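PDB 3GFF: IroE-like serine hydrolase from Shewanella oneidensis, which probably hydrolyses ester bonds as a serine hydrolase of the alpha/beta-hydrolase fold. Local coordinates for residues A42-Y47 against P74-V79; E34-S39 against Q132-G137; E11-R16 against I30-G35; A59-F64 against G254-I259. All coordinates share one frame; numbering follows the deposited sequence.

Interaction 1: A42-Y47 against P74-V79; sequences AYPVVY and PKVIIV
The carbonyl oxygen of Ile-77 is gripped twice from the neighbouring strand: Val-46 N donates to Ile-77 O at 2.8 Å, almost straight (169° at the hydrogen), and Val-45 CA adds a weaker CA-H...O contact at 3.3 Å. Two more bonds flank this one, Ile-77 N to Pro-44 O at 2.9 Å and Val-79 N to Val-46 O at 2.8 Å. The short strand segments 43-47 and 77-79 differ by 22° in N-to-C direction, and bridges at Val-45/Ile-77, Val-46/Ile-78 and Tyr-47/Val-79 confirm a parallel register. On the face carrying Val-45, Tyr-47 and Val-79, Val-45 CG1, anti to the backbone N (chi1 -175°), meets Val-79 CG2 at 3.6 Å, while the Tyr-47 ring runs alongside Val-79, CD2 lying 3.8 Å from Val-79 CB. Replacing Tyr-47 by alanine would probably leave Val-79 without this flank and open a gap towards Ala-126 and Ile-129. On the face of Val-46, its CG2 lies 4.1 Å from Val-76 CG1, which Pro-44 CG also approaches. The strands belong to a beta-alpha-beta crossover: helix 51-65 lies against Ile-78, helix 114-132 against Tyr-47 and Val-79, and strand 138-144 pairs with the far edge of strand 43-48.

Interaction 2: E34-S39 against Q132-G137; sequences EGYAQS and QLRTNG
Two direct hydrogen bonds join Tyr-36 to Arg-134. Arg-134 NH2 donates to Tyr-36 O at 2.8 Å (158° at the hydrogen), with the oxygen close to the guanidinium plane, and Arg-134 N donates to Tyr-36 OH at 2.9 Å. The same hydroxyl lies 2.6 Å from a water oxygen, and that water donates to Gln-132 O, so the phenol end is tied both directly and through solvent. The second kind of interaction is a cation-pi stack. The guanidinium lies over one ring face with the planes only 15° apart, and Arg-134 CZ stands 4.1 Å from the centroid of the Tyr-36 ring. A bend at chi3 (-45°) turns the arginine's end back over the ring after its CG has passed the hydroxyl. Ser-39 O sits over the opposite guanidinium face, 3.0 Å from Arg-134 NH2 but at an angle too poor for a bond. Arg-134 NE is hydrogen-bonded to Glu-41 O. Apolar contact is slight, Leu-133 CD2 coming obliquely to within 4.3 Å of Tyr-36 CZ. A leucine at Tyr-36 would probably leave Arg-134 N and the water without their hydroxyl and deprive the guanidinium of its aromatic platform. The arrangement is a cation-pi stack of arginine on tyrosine that fastens the 3-10 turn before strand 43-48 to the segment following helix 114-132, at one end of the alpha/beta-hydrolase sheet.

Interaction 3: E11-R16 against I30-G35; sequences EYQSKR and IALPEG
Ile-30 has the most surface buried by this contact, and it meets Gln-13 through backbone and side chain alike. Gln-13 N donates to Ile-30 O at 2.8 Å with a moderately bent angle of 149°, and Ile-30 N answers to Gln-13 O at 3.0 Å. Both donors lie in the plane of the carbonyl they approach. The reciprocal bonds make Gln-13 and Ile-30 an antiparallel hydrogen-bonded pair, which puts their side chains on one face, CB to CB 4.2 Å. From there the chain of Ile-30, extended at chi2 (-180°), carries CD1 to 4.3 Å from Lys-15 CD, so the aliphatic part of the lysine flanks the isoleucine. This is the open end of the beta hairpin formed by strands 12-19 and 24-31. Strand 12-19 is the outermost on its side of the sheet within the chain, whereas strand 24-31 turns its other edge to strand 77-81, with Ala-31 bonded to Ile-78. Gln-13, second in buried area, has its CG opposite the backbone N (chi1 -163°) and runs out straight, placing NE2 at 4.2 Å from Leu-32 CD1. Tyr-12 touches mainly near its backbone, CB standing 3.1 Å from Ile-30 O; its ring leads away from this contact, and the side chain touches Val-29 and Phe-55. Past Tyr-12 a water links the segments: it donates to Glu-11 O and accepts a long bond from Leu-32 N, 3.2 Å from its oxygen.

Interaction 4: A59-F64 against G254-I259; sequences ASLLQF and GLYDGI
Leu-61 and Tyr-256 both carry CG opposite their backbone N (chi1 171° for the leucine), and their side chains meet at about a right angle. Leu-61 CD1 comes to the edge of the tyrosine ring, near its plane, at 3.5 Å from Tyr-256 CD2. The other methyl of the leucine, CD2, rests 3.8 Å from Tyr-256 CB, so both branches lie along the CD2 side of the tyrosine. Leu-62 has CG anti to its carbonyl carbon instead (chi1 -70°), and its end works between two partners: its CG is 4.0 Å from Leu-255 CD2, and its CD2 is 3.7 Å from Ile-259 CG1. Leu-255 CD2 also faces Leu-61 CD2 at 4.3 Å, which closes the apolar cluster. No hydrogen bond crosses; the contact rests on van der Waals packing of branched side chains between helix segments whose axes approach to 10.5 Å at 34°. The nearest CA atoms, those of Leu-61 and Tyr-256, are 7.4 Å apart. The hydroxyl of Tyr-256 reaches the second subunit, where it is hydrogen-bonded to Glu-245 of that chain. Phe-64 stacks on His-57 of that subunit, and Ser-60 OG bonds to its Ser-60 counterpart. Helix-helix packing of this kind, with Ala-59 and Leu-62 also touching strand 77-81, belongs to the helical layer flanking the sheet of an alpha/beta-hydrolase fold, and here the layer borders the subunit interface.

How the interactions relate
From the N terminus, interaction 3 closes first, its segments only 14 residues apart, pairing strand 12-19, at one edge of the sheet, with strand 24-31. Interaction 2 begins where it ends, sharing Glu-34 and Gly-35, and closes a long loop at 132-137. Interaction 1 is nested inside that loop; its crossover runs through helix 51-65, which interaction 4 then ties to helix 250-263 far along the chain, so interaction 4 crosses both 1 and 2. The contacts join physically: Leu-133 packs on Leu-32, Tyr-43 bonds Arg-134 and Asn-136, and Val-46 packs on Leu-62. Together they bind the hairpin, the parallel sheet, one of its ends and a helical layer.

Interaction 1: A42-Y47 against P74-V79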
loop_
_atom_site.group_PDB
_atom_site.type_symbol
_atom_site.label_atom_id
_atom_site.label_comp_id
_atom_site.label_asym_id
_atom_site.label_seq_id
_atom_site.Cartn_x
_atom_site.Cartn_y
_atom_site.Cartn_z
ATOM N N ALA A 42 -6.192 -8.418 24.146
ATOM C CA ALA A 42 -6.048 -9.579 23.279
ATOM C C ALA A 42 -6.397 -9.060 21.899
ATOM O O ALA A 42 -7.334 -8.300 21.769
ATOM C CB ALA A 42 -6.994 -10.716 23.708
ATOM N N TYR A 43 -5.654 -9.499 20.885
ATOM C CA TYR A 43 -5.794 -9.041 19.494
ATOM C C TYR A 43 -6.204 -10.149 18.510
ATOM O O TYR A 43 -6.013 -11.332 18.775
ATOM C CB TYR A 43 -4.443 -8.483 19.045
ATOM C CG TYR A 43 -3.994 -7.326 19.908
ATOM C CD1 TYR A 43 -4.424 -6.026 19.636
ATOM C CD2 TYR A 43 -3.201 -7.537 21.023
ATOM C CE1 TYR A 43 -4.044 -4.963 20.446
ATOM C CE2 TYR A 43 -2.797 -6.479 21.845
ATOM C CZ TYR A 43 -3.233 -5.200 21.558
ATOM O OH TYR A 43 -2.867 -4.151 22.363
ATOM N N PRO A 44 -6.782 -9.759 17.362
ATOM C CA PRO A 44 -6.999 -10.750 16.319
ATOM C C PRO A 44 -5.675 -11.157 15.711
ATOM O O PRO A 44 -4.662 -10.478 15.890
ATOM C CB PRO A 44 -7.820 -10.009 15.262
ATOM C CG PRO A 44 -7.916 -8.596 15.716
ATOM C CD PRO A 44 -7.242 -8.407 16.985
ATOM N N VAL A 45 -5.677 -12.244 14.954
ATOM C CA VAL A 45 -4.455 -12.714 14.331
ATOM C C VAL A 45 -4.688 -12.795 12.839
ATOM O O VAL A 45 -5.630 -13.453 12.383
ATOM C CB VAL A 45 -4.006 -14.090 14.867
ATOM C CG1 VAL A 45 -2.592 -14.494 14.251
ATOM C CG2 VAL A 45 -3.967 -14.097 16.403
ATOM N N VAL A 46 -3.826 -12.118 12.083
ATOM C CA VAL A 46 -3.905 -12.140 10.617
ATOM C C VAL A 46 -2.759 -13.020 10.147
ATOM O O VAL A 46 -1.571 -12.699 10.293
ATOM C CB VAL A 46 -3.905 -10.708 9.971
ATOM C CG1 VAL A 46 -3.914 -10.803 8.467
ATOM C CG2 VAL A 46 -5.175 -9.895 10.399
ATOM N N TYR A 47 -3.124 -14.175 9.622
ATOM C CA TYR A 47 -2.131 -15.122 9.075
ATOM C C TYR A 47 -1.903 -14.851 7.595
ATOM O O TYR A 47 -2.844 -14.904 6.828
ATOM C CB TYR A 47 -2.620 -16.554 9.248
ATOM C CG TYR A 47 -2.584 -17.083 10.680
ATOM C CD1 TYR A 47 -3.649 -16.869 11.535
ATOM C CD2 TYR A 47 -1.530 -17.870 11.136
ATOM C CE1 TYR A 47 -3.663 -17.377 12.788
ATOM C CE2 TYR A 47 -1.518 -18.377 12.403
ATOM C CZ TYR A 47 -2.593 -18.121 13.233
ATOM O OH TYR A 47 -2.654 -18.610 14.508
ATOM N N PRO A 74 -8.247 -1.979 13.197
ATOM C CA PRO A 74 -7.739 -2.157 14.549
ATOM C C PRO A 74 -6.339 -2.782 14.561
ATOM O O PRO A 74 -5.815 -3.220 13.519
ATOM C CB PRO A 74 -8.777 -3.075 15.202
ATOM C CG PRO A 74 -9.462 -3.762 14.119
ATOM C CD PRO A 74 -9.262 -2.982 12.847
ATOM N N LYS A 75 -5.737 -2.809 15.740
ATOM C CA LYS A 75 -4.434 -3.440 15.917
ATOM C C LYS A 75 -4.561 -4.964 15.771
ATOM O O LYS A 75 -5.516 -5.535 16.213
ATOM C CB LYS A 75 -3.884 -3.079 17.298
ATOM C CG LYS A 75 -3.611 -1.569 17.519
ATOM C CD LYS A 75 -2.425 -1.132 16.748
ATOM C CE LYS A 75 -1.944 0.292 17.108
ATOM N NZ LYS A 75 -2.903 1.361 16.733
ATOM N N VAL A 76 -3.608 -5.618 15.119
ATOM C CA VAL A 76 -3.625 -7.079 14.977
ATOM C C VAL A 76 -2.228 -7.665 15.217
ATOM O O VAL A 76 -1.246 -6.935 15.204
ATOM C CB VAL A 76 -4.051 -7.507 13.571
ATOM C CG1 VAL A 76 -5.466 -6.946 13.235
ATOM C CG2 VAL A 76 -3.012 -7.041 12.523
ATOM N N ILE A 77 -2.195 -8.978 15.455
ATOM C CA ILE A 77 -0.986 -9.795 15.533
ATOM C C ILE A 77 -0.858 -10.329 14.098
ATOM O O ILE A 77 -1.814 -10.865 13.552
ATOM C CB ILE A 77 -1.132 -10.984 16.532
ATOM C CG1 ILE A 77 -1.211 -10.459 17.984
ATOM C CG2 ILE A 77 0.035 -11.996 16.393
ATOM C CD1 ILE A 77 -1.627 -11.479 19.009
ATOM N N ILE A 78 0.292 -10.088 13.466
ATOM C CA ILE A 78 0.528 -10.535 12.095
ATOM C C ILE A 78 1.450 -11.748 12.120
ATOM O O ILE A 78 2.539 -11.685 12.713
ATOM C CB ILE A 78 1.185 -9.447 11.229
ATOM C CG1 ILE A 78 0.459 -8.112 11.432
ATOM C CG2 ILE A 78 1.137 -9.858 9.746
ATOM C CD1 ILE A 78 1.052 -6.968 10.686
ATOM N N VAL A 79 0.978 -12.859 11.553
ATOM C CA VAL A 79 1.769 -14.069 11.431
ATOM C C VAL A 79 2.037 -14.351 9.946
ATOM O O VAL A 79 1.109 -14.557 9.204
ATOM C CB VAL A 79 1.070 -15.287 12.067
ATOM C CG1 VAL A 79 1.937 -16.546 11.879
ATOM C CG2 VAL A 79 0.882 -15.036 13.531
#

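Interaction 2: E34-S39 against Q132-G137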
loop_
_atom_site.group_PDB
_atom_site.type_symbol
_atom_site.label_atom_id
_atom_site.label_comp_id
_atom_site.label_asym_id
_atom_site.label_seq_id
_atom_site.Cartn_x
_atom_site.Cartn_y
_atom_site.Cartn_z
ATOM N N GLU A 34 1.628 -2.328 17.905
ATOM C CA GLU A 34 2.228 -1.373 18.773
ATOM C C GLU A 34 1.286 -1.245 19.978
ATOM O O GLU A 34 0.057 -1.337 19.850
ATOM C CB GLU A 34 2.616 -0.074 18.075
ATOM C CG GLU A 34 1.601 0.703 17.303
ATOM C CD GLU A 34 2.262 1.878 16.497
ATOM O OE1 GLU A 34 3.404 2.302 16.799
ATOM O OE2 GLU A 34 1.635 2.369 15.536
ATOM N N GLY A 35 1.914 -1.111 21.146
ATOM C CA GLY A 35 1.252 -1.082 22.434
ATOM C C GLY A 35 1.075 -2.477 23.019
ATOM O O GLY A 35 0.614 -2.594 24.142
ATOM N N TYR A 36 1.430 -3.536 22.274
ATOM C CA TYR A 36 1.248 -4.907 22.759
ATOM C C TYR A 36 1.652 -5.131 24.237
ATOM O O TYR A 36 0.823 -5.541 25.053
ATOM C CB TYR A 36 1.946 -5.929 21.853
ATOM C CG TYR A 36 1.628 -7.329 22.302
ATOM C CD1 TYR A 36 0.403 -7.936 21.978
ATOM C CD2 TYR A 36 2.525 -8.042 23.097
ATOM C CE1 TYR A 36 0.096 -9.226 22.443
ATOM C CE2 TYR A 36 2.222 -9.318 23.548
ATOM C CZ TYR A 36 1.022 -9.905 23.231
ATOM O OH TYR A 36 0.756 -11.172 23.720
ATOM N N ALA A 37 2.905 -4.831 24.576
ATOM C CA ALA A 37 3.435 -5.011 25.924
ATOM C C ALA A 37 2.787 -4.147 27.009
ATOM O O ALA A 37 2.951 -4.436 28.198
ATOM C CB ALA A 37 4.969 -4.789 25.927
ATOM N N GLN A 38 1.975 -3.166 26.615
ATOM C CA GLN A 38 1.441 -2.181 27.565
ATOM C C GLN A 38 0.080 -2.434 28.218
ATOM O O GLN A 38 -0.373 -1.618 29.020
ATOM C CB GLN A 38 1.500 -0.803 26.921
ATOM C CG GLN A 38 2.941 -0.359 26.635
ATOM C CD GLN A 38 3.034 0.965 25.902
ATOM O OE1 GLN A 38 2.630 1.079 24.754
ATOM N NE2 GLN A 38 3.633 1.937 26.535
ATOM N N SER A 39 -0.558 -3.554 27.906
ATOM C CA SER A 39 -1.817 -3.891 28.551
ATOM C C SER A 39 -2.063 -5.395 28.473
ATOM O O SER A 39 -1.201 -6.133 28.010
ATOM C CB SER A 39 -2.997 -3.149 27.893
ATOM O OG SER A 39 -3.279 -3.645 26.592
ATOM N N GLN A 132 1.548 -18.466 23.313
ATOM C CA GLN A 132 2.583 -17.454 23.495
ATOM C C GLN A 132 2.034 -16.013 23.503
ATOM O O GLN A 132 2.550 -15.143 24.226
ATOM C CB GLN A 132 3.642 -17.570 22.385
ATOM C CG GLN A 132 4.427 -18.878 22.463
ATOM C CD GLN A 132 5.338 -19.151 21.263
ATOM O OE1 GLN A 132 5.337 -18.421 20.252
ATOM N NE2 GLN A 132 6.161 -20.220 21.394
ATOM N N LEU A 133 1.004 -15.758 22.703
ATOM C CA LEU A 133 0.451 -14.414 22.631
ATOM C C LEU A 133 -1.025 -14.315 23.065
ATOM O O LEU A 133 -1.764 -15.307 23.099
ATOM C CB LEU A 133 0.600 -13.887 21.206
ATOM C CG LEU A 133 1.973 -13.965 20.506
ATOM C CD1 LEU A 133 1.770 -13.685 19.006
ATOM C CD2 LEU A 133 3.025 -13.035 21.081
ATOM N N ARG A 134 -1.443 -13.086 23.368
ATOM C CA ARG A 134 -2.817 -12.800 23.757
ATOM C C ARG A 134 -3.665 -12.557 22.514
ATOM O O ARG A 134 -3.665 -11.448 21.937
ATOM C CB ARG A 134 -2.864 -11.598 24.695
ATOM C CG ARG A 134 -2.084 -11.823 26.017
ATOM C CD ARG A 134 -2.320 -10.634 26.996
ATOM N NE ARG A 134 -2.206 -9.362 26.291
ATOM C CZ ARG A 134 -1.084 -8.676 26.093
ATOM N NH1 ARG A 134 0.060 -9.059 26.615
ATOM N NH2 ARG A 134 -1.124 -7.552 25.395
ATOM N N THR A 135 -4.352 -13.621 22.096
ATOM C CA THR A 135 -5.196 -13.613 20.915
ATOM C C THR A 135 -6.660 -13.587 21.345
ATOM O O THR A 135 -7.023 -14.172 22.362
ATOM C CB THR A 135 -4.916 -14.833 20.043
ATOM O OG1 THR A 135 -5.342 -16.028 20.724
ATOM C CG2 THR A 135 -3.408 -14.895 19.737
ATOM N N ASN A 136 -7.504 -12.959 20.541
ATOM C CA ASN A 136 -8.914 -12.733 20.921
ATOM C C ASN A 136 -10.003 -13.580 20.259
ATOM O O ASN A 136 -11.191 -13.282 20.429
ATOM C CB ASN A 136 -9.267 -11.249 20.759
ATOM C CG ASN A 136 -9.457 -10.823 19.311
ATOM O OD1 ASN A 136 -9.540 -11.656 18.409
ATOM N ND2 ASN A 136 -9.602 -9.505 19.094
ATOM N N GLY A 137 -9.610 -14.602 19.507
ATOM C CA GLY A 137 -10.588 -15.501 18.883
ATOM C C GLY A 137 -10.952 -15.163 17.460
ATOM O O GLY A 137 -11.612 -15.935 16.797
HETATM O O HOH W 1 2.387 -12.519 25.172
#

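Interaction 3: E11-R16 against I30-G35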
loop_
_atom_site.group_PDB
_atom_site.type_symbol
_atom_site.label_atom_id
_atom_site.label_comp_id
_atom_site.label_asym_id
_atom_site.label_seq_id
_atom_site.Cartn_x
_atom_site.Cartn_y
_atom_site.Cartn_z
ATOM N N GLU A 11 9.289 -4.738 12.289
ATOM C CA GLU A 11 9.941 -5.317 13.531
ATOM C C GLU A 11 9.233 -6.584 13.979
ATOM O O GLU A 11 8.263 -6.581 14.752
ATOM C CB GLU A 11 10.018 -4.331 14.696
ATOM C CG GLU A 11 10.638 -4.962 15.949
ATOM C CD GLU A 11 11.042 -3.951 16.980
ATOM O OE1 GLU A 11 11.181 -2.751 16.626
ATOM O OE2 GLU A 11 11.240 -4.358 18.149
ATOM N N TYR A 12 9.754 -7.686 13.491
ATOM C CA TYR A 12 9.133 -8.946 13.726
ATOM C C TYR A 12 10.052 -9.819 14.577
ATOM O O TYR A 12 11.177 -9.462 14.885
ATOM C CB TYR A 12 8.816 -9.596 12.369
ATOM C CG TYR A 12 10.040 -9.725 11.500
ATOM C CD1 TYR A 12 10.995 -10.721 11.751
ATOM C CD2 TYR A 12 10.279 -8.826 10.463
ATOM C CE1 TYR A 12 12.138 -10.835 10.982
ATOM C CE2 TYR A 12 11.425 -8.934 9.678
ATOM C CZ TYR A 12 12.348 -9.941 9.943
ATOM O OH TYR A 12 13.477 -10.064 9.166
ATOM N N GLN A 13 9.530 -10.980 14.913
ATOM C CA GLN A 13 10.196 -11.982 15.705
ATOM C C GLN A 13 10.311 -13.189 14.759
ATOM O O GLN A 13 9.319 -13.646 14.203
ATOM C CB GLN A 13 9.255 -12.240 16.867
ATOM C CG GLN A 13 9.770 -12.918 18.080
ATOM C CD GLN A 13 8.826 -12.724 19.267
ATOM O OE1 GLN A 13 9.172 -13.065 20.399
ATOM N NE2 GLN A 13 7.635 -12.143 19.013
ATOM N N SER A 14 11.518 -13.657 14.510
ATOM C CA SER A 14 11.707 -14.830 13.657
ATOM C C SER A 14 11.549 -16.111 14.487
ATOM O O SER A 14 12.292 -16.356 15.427
ATOM C CB SER A 14 13.073 -14.802 12.976
ATOM O OG SER A 14 13.438 -16.118 12.579
ATOM N N LYS A 15 10.610 -16.944 14.077
ATOM C CA LYS A 15 10.249 -18.152 14.789
ATOM C C LYS A 15 10.439 -19.469 14.038
ATOM O O LYS A 15 10.504 -19.495 12.808
ATOM C CB LYS A 15 8.771 -18.030 15.158
ATOM C CG LYS A 15 8.455 -17.956 16.625
ATOM C CD LYS A 15 8.996 -16.790 17.385
ATOM C CE LYS A 15 8.934 -17.143 18.854
ATOM N NZ LYS A 15 9.833 -18.325 19.145
ATOM N N ARG A 16 10.493 -20.562 14.805
ATOM C CA ARG A 16 10.567 -21.926 14.264
ATOM C C ARG A 16 9.701 -22.901 15.051
ATOM O O ARG A 16 9.618 -22.843 16.289
ATOM C CB ARG A 16 11.993 -22.483 14.274
ATOM C CG ARG A 16 12.808 -22.000 13.125
ATOM C CD ARG A 16 14.276 -22.010 13.438
ATOM N NE ARG A 16 14.954 -21.103 12.516
ATOM C CZ ARG A 16 15.776 -21.464 11.530
ATOM N NH1 ARG A 16 16.101 -22.753 11.350
ATOM N NH2 ARG A 16 16.318 -20.514 10.747
ATOM N N ILE A 30 6.493 -13.182 13.227
ATOM C CA ILE A 30 5.414 -12.542 14.004
ATOM C C ILE A 30 5.674 -11.031 14.129
ATOM O O ILE A 30 6.773 -10.650 14.442
ATOM C CB ILE A 30 5.406 -13.058 15.468
ATOM C CG1 ILE A 30 5.134 -14.556 15.551
ATOM C CG2 ILE A 30 4.389 -12.315 16.321
ATOM C CD1 ILE A 30 5.127 -15.066 17.002
ATOM N N ALA A 31 4.666 -10.196 13.880
ATOM C CA ALA A 31 4.737 -8.751 14.103
ATOM C C ALA A 31 3.672 -8.506 15.164
ATOM O O ALA A 31 2.518 -8.922 14.986
ATOM C CB ALA A 31 4.424 -7.948 12.825
ATOM N N LEU A 32 4.075 -7.904 16.286
ATOM C CA LEU A 32 3.164 -7.606 17.376
ATOM C C LEU A 32 2.646 -6.168 17.175
ATOM O O LEU A 32 3.363 -5.309 16.700
ATOM C CB LEU A 32 3.878 -7.757 18.737
ATOM C CG LEU A 32 4.300 -9.173 19.157
ATOM C CD1 LEU A 32 5.072 -9.105 20.451
ATOM C CD2 LEU A 32 3.084 -10.127 19.324
ATOM N N PRO A 33 1.392 -5.908 17.535
ATOM C CA PRO A 33 0.905 -4.562 17.351
ATOM C C PRO A 33 1.598 -3.599 18.282
ATOM O O PRO A 33 2.166 -4.001 19.313
ATOM C CB PRO A 33 -0.582 -4.673 17.704
ATOM C CG PRO A 33 -0.678 -5.778 18.581
ATOM C CD PRO A 33 0.368 -6.774 18.141
ATOM N N GLU A 34 1.628 -2.328 17.905
ATOM C CA GLU A 34 2.228 -1.373 18.773
ATOM C C GLU A 34 1.286 -1.245 19.978
ATOM O O GLU A 34 0.057 -1.337 19.850
ATOM C CB GLU A 34 2.616 -0.074 18.075
ATOM C CG GLU A 34 1.601 0.703 17.303
ATOM C CD GLU A 34 2.262 1.878 16.497
ATOM O OE1 GLU A 34 3.404 2.302 16.799
ATOM O OE2 GLU A 34 1.635 2.369 15.536
ATOM N N GLY A 35 1.914 -1.111 21.146
ATOM C CA GLY A 35 1.252 -1.082 22.434
ATOM C C GLY A 35 1.075 -2.477 23.019
ATOM O O GLY A 35 0.614 -2.594 24.142
HETATM O O HOH W 2 7.179 -7.599 16.733
#

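Interaction 4: A59-F64 against G254-I259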
loop_
_atom_site.group_PDB
_atom_site.type_symbol
_atom_site.label_atom_id
_atom_site.label_comp_id
_atom_site.label_asym_id
_atom_site.label_seq_id
_atom_site.Cartn_x
_atom_site.Cartn_y
_atom_site.Cartn_z
ATOM N N ALA A 59 2.695 -6.677 5.996
ATOM C CA ALA A 59 2.866 -6.256 7.389
ATOM C C ALA A 59 3.066 -4.691 7.525
ATOM O O ALA A 59 2.456 -4.080 8.411
ATOM C CB ALA A 59 4.012 -7.045 8.065
ATOM N N SER A 60 3.856 -4.043 6.651
ATOM C CA SER A 60 4.006 -2.567 6.749
ATOM C C SER A 60 2.675 -1.828 6.444
ATOM O O SER A 60 2.364 -0.795 7.046
ATOM C CB SER A 60 5.157 -2.018 5.895
ATOM O OG SER A 60 5.002 -2.267 4.512
ATOM N N LEU A 61 1.890 -2.366 5.514
ATOM C CA LEU A 61 0.606 -1.774 5.192
ATOM C C LEU A 61 -0.318 -1.960 6.405
ATOM O O LEU A 61 -0.898 -1.001 6.906
ATOM C CB LEU A 61 0.048 -2.382 3.898
ATOM C CG LEU A 61 -1.397 -2.022 3.550
ATOM C CD1 LEU A 61 -1.511 -0.475 3.425
ATOM C CD2 LEU A 61 -1.901 -2.786 2.308
ATOM N N LEU A 62 -0.415 -3.183 6.907
ATOM C CA LEU A 62 -1.277 -3.462 8.065
ATOM C C LEU A 62 -0.988 -2.592 9.304
ATOM O O LEU A 62 -1.916 -2.048 9.921
ATOM C CB LEU A 62 -1.274 -4.954 8.408
ATOM C CG LEU A 62 -1.979 -5.842 7.387
ATOM C CD1 LEU A 62 -1.665 -7.277 7.667
ATOM C CD2 LEU A 62 -3.474 -5.626 7.392
ATOM N N GLN A 63 0.283 -2.474 9.669
ATOM C CA GLN A 63 0.695 -1.614 10.769
ATOM C C GLN A 63 0.408 -0.149 10.428
ATOM O O GLN A 63 0.035 0.601 11.287
ATOM C CB GLN A 63 2.181 -1.803 11.054
ATOM C CG GLN A 63 2.539 -3.160 11.702
ATOM C CD GLN A 63 2.452 -3.173 13.241
ATOM O OE1 GLN A 63 2.741 -2.160 13.921
ATOM N NE2 GLN A 63 2.096 -4.335 13.808
ATOM N N PHE A 64 0.611 0.267 9.179
ATOM C CA PHE A 64 0.319 1.647 8.774
ATOM C C PHE A 64 -1.183 1.945 8.933
ATOM O O PHE A 64 -1.562 2.928 9.533
ATOM C CB PHE A 64 0.775 1.945 7.329
ATOM C CG PHE A 64 0.350 3.315 6.826
ATOM C CD1 PHE A 64 1.136 4.430 7.037
ATOM C CD2 PHE A 64 -0.859 3.463 6.141
ATOM C CE1 PHE A 64 0.745 5.659 6.590
ATOM C CE2 PHE A 64 -1.269 4.692 5.701
ATOM C CZ PHE A 64 -0.456 5.797 5.922
ATOM N N GLY A 254 -5.197 -5.416 -2.970
ATOM C CA GLY A 254 -6.203 -6.431 -2.620
ATOM C C GLY A 254 -6.342 -6.564 -1.106
ATOM O O GLY A 254 -7.453 -6.630 -0.585
ATOM N N LEU A 255 -5.212 -6.603 -0.399
ATOM C CA LEU A 255 -5.209 -6.608 1.069
ATOM C C LEU A 255 -5.677 -5.223 1.562
ATOM O O LEU A 255 -6.480 -5.105 2.468
ATOM C CB LEU A 255 -3.801 -6.898 1.608
ATOM C CG LEU A 255 -3.575 -6.866 3.144
ATOM C CD1 LEU A 255 -4.287 -8.024 3.893
ATOM C CD2 LEU A 255 -2.038 -6.871 3.487
ATOM N N TYR A 256 -5.176 -4.161 0.945
ATOM C CA TYR A 256 -5.590 -2.834 1.329
ATOM C C TYR A 256 -7.123 -2.744 1.400
ATOM O O TYR A 256 -7.703 -2.398 2.435
ATOM C CB TYR A 256 -5.021 -1.806 0.374
ATOM C CG TYR A 256 -5.261 -0.375 0.808
ATOM C CD1 TYR A 256 -6.453 0.290 0.498
ATOM C CD2 TYR A 256 -4.293 0.325 1.526
ATOM C CE1 TYR A 256 -6.669 1.627 0.908
ATOM C CE2 TYR A 256 -4.505 1.616 1.951
ATOM C CZ TYR A 256 -5.693 2.276 1.651
ATOM O OH TYR A 256 -5.864 3.597 2.066
ATOM N N ASP A 257 -7.794 -3.125 0.323
ATOM C CA ASP A 257 -9.237 -2.970 0.271
ATOM C C ASP A 257 -9.952 -4.049 1.025
ATOM O O ASP A 257 -11.067 -3.808 1.561
ATOM C CB ASP A 257 -9.715 -2.986 -1.154
ATOM C CG ASP A 257 -9.318 -1.780 -1.906
ATOM O OD1 ASP A 257 -9.217 -0.665 -1.296
ATOM O OD2 ASP A 257 -9.177 -1.957 -3.147
ATOM N N GLY A 258 -9.348 -5.236 1.041
ATOM C CA GLY A 258 -9.938 -6.378 1.719
ATOM C C GLY A 258 -10.003 -6.197 3.217
ATOM O O GLY A 258 -11.033 -6.425 3.813
ATOM N N ILE A 259 -8.901 -5.755 3.809
ATOM C CA ILE A 259 -8.779 -5.606 5.270
ATOM C C ILE A 259 -9.547 -4.404 5.778
ATOM O O ILE A 259 -10.019 -4.428 6.914
ATOM C CB ILE A 259 -7.271 -5.539 5.730
ATOM C CG1 ILE A 259 -7.119 -6.112 7.144
ATOM C CG2 ILE A 259 -6.698 -4.146 5.565
ATOM C CD1 ILE A 259 -7.509 -7.639 7.219
#